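Local coordinates for uncharacterized protein (Escherichia coli O157:H7, PDB 5KOL) that is of unknown function, belongs to the CinA (PncC) family and probably lacks nicotinamide-nucleotide amidohydrolase activity, at residues Lys8-Thr22 with Leu159-Leu171. Residues are numbered along the deposited sequence; the frame is centred on the assembly and turned at random.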
loop_
_atom_site.group_PDB
_atom_site.type_symbol
_atom_site.label_atom_id
_atom_site.label_comp_id
_atom_site.label_asym_id
_atom_site.label_seq_id
_atom_site.Cartn_x
_atom_site.Cartn_y
_atom_site.Cartn_z
ATOM N N LYS A 8 -9.356 -11.996 -23.455
ATOM C CA LYS A 8 -10.002 -10.763 -23.889
ATOM C C LYS A 8 -9.513 -9.631 -23.000
ATOM O O LYS A 8 -9.468 -9.780 -21.776
ATOM C CB LYS A 8 -11.547 -10.852 -23.840
ATOM C CG LYS A 8 -12.156 -11.947 -24.704
ATOM C CD LYS A 8 -13.690 -12.087 -24.543
ATOM C CE LYS A 8 -14.346 -12.393 -25.887
ATOM N NZ LYS A 8 -15.861 -12.374 -25.851
ATOM N N ILE A 9 -9.125 -8.519 -23.617
ATOM C CA ILE A 9 -8.860 -7.286 -22.884
ATOM C C ILE A 9 -10.208 -6.699 -22.473
ATOM O O ILE A 9 -10.988 -6.266 -23.325
ATOM C CB ILE A 9 -8.057 -6.296 -23.731
ATOM C CG1 ILE A 9 -6.681 -6.882 -24.083
ATOM C CG2 ILE A 9 -7.894 -4.970 -22.997
ATOM C CD1 ILE A 9 -5.773 -7.027 -22.872
ATOM N N VAL A 10 -10.497 -6.692 -21.170
ATOM C CA VAL A 10 -11.801 -6.218 -20.729
ATOM C C VAL A 10 -11.952 -4.746 -21.083
ATOM O O VAL A 10 -10.994 -3.963 -21.015
ATOM C CB VAL A 10 -11.992 -6.459 -19.222
ATOM C CG1 VAL A 10 -12.011 -7.946 -18.925
ATOM C CG2 VAL A 10 -10.902 -5.783 -18.421
ATOM N N GLN A 11 -13.155 -4.370 -21.508
ATOM C CA GLN A 11 -13.497 -2.979 -21.786
ATOM C C GLN A 11 -14.327 -2.472 -20.613
ATOM O O GLN A 11 -15.473 -2.896 -20.431
ATOM C CB GLN A 11 -14.264 -2.856 -23.104
ATOM C CG GLN A 11 -13.605 -3.545 -24.299
ATOM C CD GLN A 11 -12.493 -2.723 -24.943
ATOM O OE1 GLN A 11 -11.344 -2.733 -24.487
ATOM N NE2 GLN A 11 -12.828 -2.017 -26.021
ATOM N N LEU A 12 -13.752 -1.583 -19.807
ATOM C CA LEU A 12 -14.419 -1.145 -18.588
ATOM C C LEU A 12 -15.755 -0.477 -18.901
ATOM O O LEU A 12 -15.846 0.388 -19.779
ATOM C CB LEU A 12 -13.526 -0.184 -17.815
ATOM C CG LEU A 12 -12.275 -0.770 -17.151
ATOM C CD1 LEU A 12 -11.366 0.363 -16.711
ATOM C CD2 LEU A 12 -12.653 -1.656 -15.957
ATOM N N ALA A 13 -16.782 -0.874 -18.170
ATOM C CA ALA A 13 -18.114 -0.288 -18.259
ATOM C C ALA A 13 -18.396 0.488 -16.977
ATOM O O ALA A 13 -17.769 0.257 -15.935
ATOM C CB ALA A 13 -19.169 -1.378 -18.466
ATOM N N ASP A 14 -19.363 1.405 -17.043
ATOM C CA ASP A 14 -19.699 2.160 -15.837
ATOM C C ASP A 14 -20.173 1.261 -14.701
ATOM O O ASP A 14 -20.088 1.659 -13.530
ATOM C CB ASP A 14 -20.752 3.226 -16.146
ATOM C CG ASP A 14 -20.341 4.128 -17.303
ATOM O OD1 ASP A 14 -21.229 4.760 -17.912
ATOM O OD2 ASP A 14 -19.126 4.208 -17.594
ATOM N N THR A 15 -20.680 0.066 -15.005
ATOM C CA THR A 15 -21.039 -0.866 -13.938
ATOM C C THR A 15 -19.816 -1.498 -13.285
ATOM O O THR A 15 -19.939 -2.067 -12.196
ATOM C CB THR A 15 -21.965 -1.981 -14.466
ATOM O OG1 THR A 15 -21.405 -2.551 -15.653
ATOM C CG2 THR A 15 -23.372 -1.450 -14.770
ATOM N N ASP A 16 -18.641 -1.408 -13.916
ATOM C CA ASP A 16 -17.396 -1.897 -13.316
ATOM C C ASP A 16 -16.812 -0.867 -12.344
ATOM O O ASP A 16 -15.698 -0.370 -12.507
ATOM C CB ASP A 16 -16.369 -2.261 -14.386
ATOM C CG ASP A 16 -16.873 -3.309 -15.348
ATOM O OD1 ASP A 16 -16.776 -3.096 -16.572
ATOM O OD2 ASP A 16 -17.436 -4.323 -14.883
ATOM N N THR A 17 -17.591 -0.545 -11.312
ATOM C CA THR A 17 -17.082 0.306 -10.246
ATOM C C THR A 17 -16.119 -0.485 -9.356
ATOM O O THR A 17 -16.136 -1.711 -9.331
ATOM C CB THR A 17 -18.235 0.861 -9.401
ATOM O OG1 THR A 17 -18.924 -0.225 -8.764
ATOM C CG2 THR A 17 -19.238 1.613 -10.284
ATOM N N ILE A 18 -15.279 0.235 -8.602
ATOM C CA ILE A 18 -14.446 -0.443 -7.605
ATOM C C ILE A 18 -15.308 -1.309 -6.698
ATOM O O ILE A 18 -14.959 -2.447 -6.377
ATOM C CB ILE A 18 -13.636 0.579 -6.782
ATOM C CG1 ILE A 18 -12.594 1.251 -7.664
ATOM C CG2 ILE A 18 -12.988 -0.100 -5.581
ATOM C CD1 ILE A 18 -11.623 0.270 -8.215
ATOM N N GLU A 19 -16.452 -0.775 -6.273
ATOM C CA GLU A 19 -17.311 -1.490 -5.339
ATOM C C GLU A 19 -17.813 -2.798 -5.943
ATOM O O GLU A 19 -17.745 -3.852 -5.301
ATOM C CB GLU A 19 -18.496 -0.602 -4.931
ATOM C CG GLU A 19 -18.171 0.615 -4.057
ATOM C CD GLU A 19 -17.256 1.654 -4.728
ATOM O OE1 GLU A 19 -16.354 2.169 -4.030
ATOM O OE2 GLU A 19 -17.428 1.962 -5.934
ATOM N N ASN A 20 -18.350 -2.742 -7.173
ATOM C CA ASN A 20 -18.932 -3.932 -7.795
ATOM C C ASN A 20 -17.862 -4.957 -8.140
ATOM O O ASN A 20 -18.089 -6.164 -8.014
ATOM C CB ASN A 20 -19.726 -3.552 -9.047
ATOM C CG ASN A 20 -21.042 -2.858 -8.722
ATOM O OD1 ASN A 20 -21.508 -2.893 -7.580
ATOM N ND2 ASN A 20 -21.651 -2.226 -9.727
ATOM N N LEU A 21 -16.689 -4.496 -8.577
ATOM C CA LEU A 21 -15.613 -5.417 -8.935
ATOM C C LEU A 21 -15.095 -6.166 -7.712
ATOM O O LEU A 21 -14.858 -7.375 -7.774
ATOM C CB LEU A 21 -14.467 -4.642 -9.594
ATOM C CG LEU A 21 -14.760 -3.968 -10.936
ATOM C CD1 LEU A 21 -13.631 -3.014 -11.359
ATOM C CD2 LEU A 21 -15.013 -5.063 -11.979
ATOM N N THR A 22 -14.892 -5.458 -6.599
ATOM C CA THR A 22 -14.374 -6.125 -5.406
ATOM C C THR A 22 -15.439 -7.002 -4.771
ATOM O O THR A 22 -15.108 -7.979 -4.093
ATOM C CB THR A 22 -13.854 -5.099 -4.388
ATOM O OG1 THR A 22 -14.905 -4.208 -4.008
ATOM C CG2 THR A 22 -12.686 -4.269 -4.967
ATOM N N LEU A 159 -8.450 4.362 -13.614
ATOM C CA LEU A 159 -8.737 3.317 -14.588
ATOM C C LEU A 159 -7.830 2.108 -14.403
ATOM O O LEU A 159 -8.274 0.967 -14.567
ATOM C CB LEU A 159 -8.595 3.844 -16.008
ATOM C CG LEU A 159 -9.692 4.805 -16.430
ATOM C CD1 LEU A 159 -9.136 5.783 -17.444
ATOM C CD2 LEU A 159 -10.886 4.004 -16.963
ATOM N N ALA A 160 -6.551 2.339 -14.079
ATOM C CA ALA A 160 -5.637 1.214 -13.874
ATOM C C ALA A 160 -6.112 0.317 -12.741
ATOM O O ALA A 160 -6.047 -0.916 -12.847
ATOM C CB ALA A 160 -4.217 1.723 -13.580
ATOM N N VAL A 161 -6.554 0.913 -11.630
ATOM C CA VAL A 161 -7.029 0.103 -10.507
ATOM C C VAL A 161 -8.255 -0.708 -10.929
ATOM O O VAL A 161 -8.319 -1.923 -10.706
ATOM C CB VAL A 161 -7.305 0.976 -9.264
ATOM C CG1 VAL A 161 -7.919 0.120 -8.138
ATOM C CG2 VAL A 161 -6.007 1.690 -8.743
ATOM N N ARG A 162 -9.243 -0.058 -11.566
ATOM C CA ARG A 162 -10.432 -0.793 -12.013
ATOM C C ARG A 162 -10.076 -1.877 -13.023
ATOM O O ARG A 162 -10.621 -2.986 -12.977
ATOM C CB ARG A 162 -11.467 0.159 -12.631
ATOM C CG ARG A 162 -12.220 1.000 -11.605
ATOM C CD ARG A 162 -13.040 2.125 -12.279
ATOM N NE ARG A 162 -14.123 1.644 -13.125
ATOM C CZ ARG A 162 -14.551 2.286 -14.208
ATOM N NH1 ARG A 162 -13.955 3.419 -14.592
ATOM N NH2 ARG A 162 -15.550 1.785 -14.928
ATOM N N PHE A 163 -9.180 -1.569 -13.961
ATOM C CA PHE A 163 -8.802 -2.553 -14.974
ATOM C C PHE A 163 -8.097 -3.758 -14.347
ATOM O O PHE A 163 -8.357 -4.907 -14.718
ATOM C CB PHE A 163 -7.894 -1.903 -16.021
ATOM C CG PHE A 163 -7.409 -2.863 -17.056
ATOM C CD1 PHE A 163 -8.209 -3.187 -18.135
ATOM C CD2 PHE A 163 -6.151 -3.454 -16.950
ATOM C CE1 PHE A 163 -7.795 -4.078 -19.092
ATOM C CE2 PHE A 163 -5.721 -4.353 -17.912
ATOM C CZ PHE A 163 -6.541 -4.674 -18.979
ATOM N N ALA A 164 -7.169 -3.504 -13.419
ATOM C CA ALA A 164 -6.444 -4.588 -12.754
ATOM C C ALA A 164 -7.399 -5.598 -12.119
ATOM O O ALA A 164 -7.192 -6.821 -12.208
ATOM C CB ALA A 164 -5.509 -3.998 -11.690
ATOM N N LEU A 165 -8.459 -5.094 -11.488
ATOM C CA LEU A 165 -9.473 -5.932 -10.850
ATOM C C LEU A 165 -10.343 -6.637 -11.886
ATOM O O LEU A 165 -10.569 -7.853 -11.806
ATOM C CB LEU A 165 -10.339 -5.050 -9.936
ATOM C CG LEU A 165 -9.604 -4.386 -8.750
ATOM C CD1 LEU A 165 -10.538 -3.456 -8.010
ATOM C CD2 LEU A 165 -9.070 -5.430 -7.781
ATOM N N ALA A 166 -10.875 -5.878 -12.851
ATOM C CA ALA A 166 -11.784 -6.453 -13.840
ATOM C C ALA A 166 -11.100 -7.529 -14.673
ATOM O O ALA A 166 -11.721 -8.543 -15.034
ATOM C CB ALA A 166 -12.343 -5.344 -14.739
ATOM N N GLN A 167 -9.824 -7.321 -15.017
ATOM C CA GLN A 167 -9.142 -8.334 -15.816
ATOM C C GLN A 167 -8.843 -9.585 -14.998
ATOM O O GLN A 167 -8.784 -10.680 -15.558
ATOM C CB GLN A 167 -7.848 -7.778 -16.433
ATOM C CG GLN A 167 -7.174 -8.766 -17.423
ATOM C CD GLN A 167 -7.915 -8.885 -18.754
ATOM O OE1 GLN A 167 -8.397 -7.884 -19.316
ATOM N NE2 GLN A 167 -8.017 -10.106 -19.263
ATOM N N LEU A 168 -8.631 -9.463 -13.685
ATOM C CA LEU A 168 -8.501 -10.682 -12.898
ATOM C C LEU A 168 -9.797 -11.487 -12.944
ATOM O O LEU A 168 -9.775 -12.716 -13.053
ATOM C CB LEU A 168 -8.085 -10.355 -11.465
ATOM C CG LEU A 168 -7.995 -11.606 -10.581
ATOM C CD1 LEU A 168 -6.993 -12.634 -11.161
ATOM C CD2 LEU A 168 -7.560 -11.209 -9.190
ATOM N N LEU A 169 -10.940 -10.799 -12.891
ATOM C CA LEU A 169 -12.226 -11.463 -13.045
ATOM C C LEU A 169 -12.289 -12.228 -14.364
ATOM O O LEU A 169 -12.719 -13.384 -14.400
ATOM C CB LEU A 169 -13.339 -10.417 -12.958
ATOM C CG LEU A 169 -13.591 -9.971 -11.507
ATOM C CD1 LEU A 169 -14.620 -8.849 -11.416
ATOM C CD2 LEU A 169 -14.093 -11.176 -10.718
ATOM N N GLN A 170 -11.863 -11.589 -15.461
ATOM C CA GLN A 170 -11.858 -12.256 -16.761
ATOM C C GLN A 170 -10.991 -13.506 -16.722
ATOM O O GLN A 170 -11.389 -14.570 -17.199
ATOM C CB GLN A 170 -11.355 -11.302 -17.848
ATOM C CG GLN A 170 -11.100 -11.974 -19.210
ATOM C CD GLN A 170 -12.373 -12.518 -19.850
ATOM O OE1 GLN A 170 -12.381 -13.588 -20.483
ATOM N NE2 GLN A 170 -13.454 -11.785 -19.684
ATOM N N LEU A 171 -9.795 -13.391 -16.142
ATOM C CA LEU A 171 -8.882 -14.524 -16.120
ATOM C C LEU A 171 -9.363 -15.635 -15.191
ATOM O O LEU A 171 -8.895 -16.771 -15.313
ATOM C CB LEU A 171 -7.482 -14.043 -15.712
ATOM C CG LEU A 171 -6.817 -13.068 -16.691
ATOM C CD1 LEU A 171 -5.467 -12.562 -16.169
ATOM C CD2 LEU A 171 -6.648 -13.707 -18.066
HETATM O O HOH W 1 -16.542 3.468 -17.155
#
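The Arg162 guanidinium has Leu12 CB over one face. At its edge lie the carbonyl oxygens of Asp16 and Ala13 and a water. Arg162 NE donates to Asp16 O at 2.6 Å, nearly straight and close to the guanidinium plane, though tilted from the carbonyl plane. NH2 adds weak bonds to Asp16 O and Ala13 O. The water accepts from NH2 and donates to Asp14 OD2. A bend at chi3 (65°) turns the arginine tip toward the type I turn Ala13-Asp16. Asp16 OD1 accepts from Ala13 N and so ties the two ends of the turn together.

The Phe163 ring meets Ile9 CG2 and Val10 O at its edge, while Val10 CG2 comes in obliquely, 3.6 Å from CE1. Gln167 CB of the same helix sits over one face, offset toward the rim.

The Gln167 amide grips the backbone of 8-10 with two bonds. NE2 donates to Lys8 O at 2.9 Å, in the amide plane, and OE1 accepts from Val10 N at 3.0 Å. The bend at chi2 (73°) brings the amide to this extended loop backbone.

Leu21 CD2 touches Ala166 CB at 3.9 Å, and in one of its two conformers Leu12 CD2 touches the same methyl. Leu21 is a knob in the hole formed by Arg162, Leu165, Ala166 and Leu169. Ile18 CD1 lies 3.5 Å from Arg162 CG and also reaches Val161 and Leu165.

Thr17 N-caps helix 18-31, its OG1 accepting from Asn20 N. The first turn, 18-22, runs at 25° to segment 159-171, in the same direction. Ala164 and Leu168 rest on the mixed sheet, making this loop-and-helix packing outside the sheet of the alpha/beta CinA-family fold.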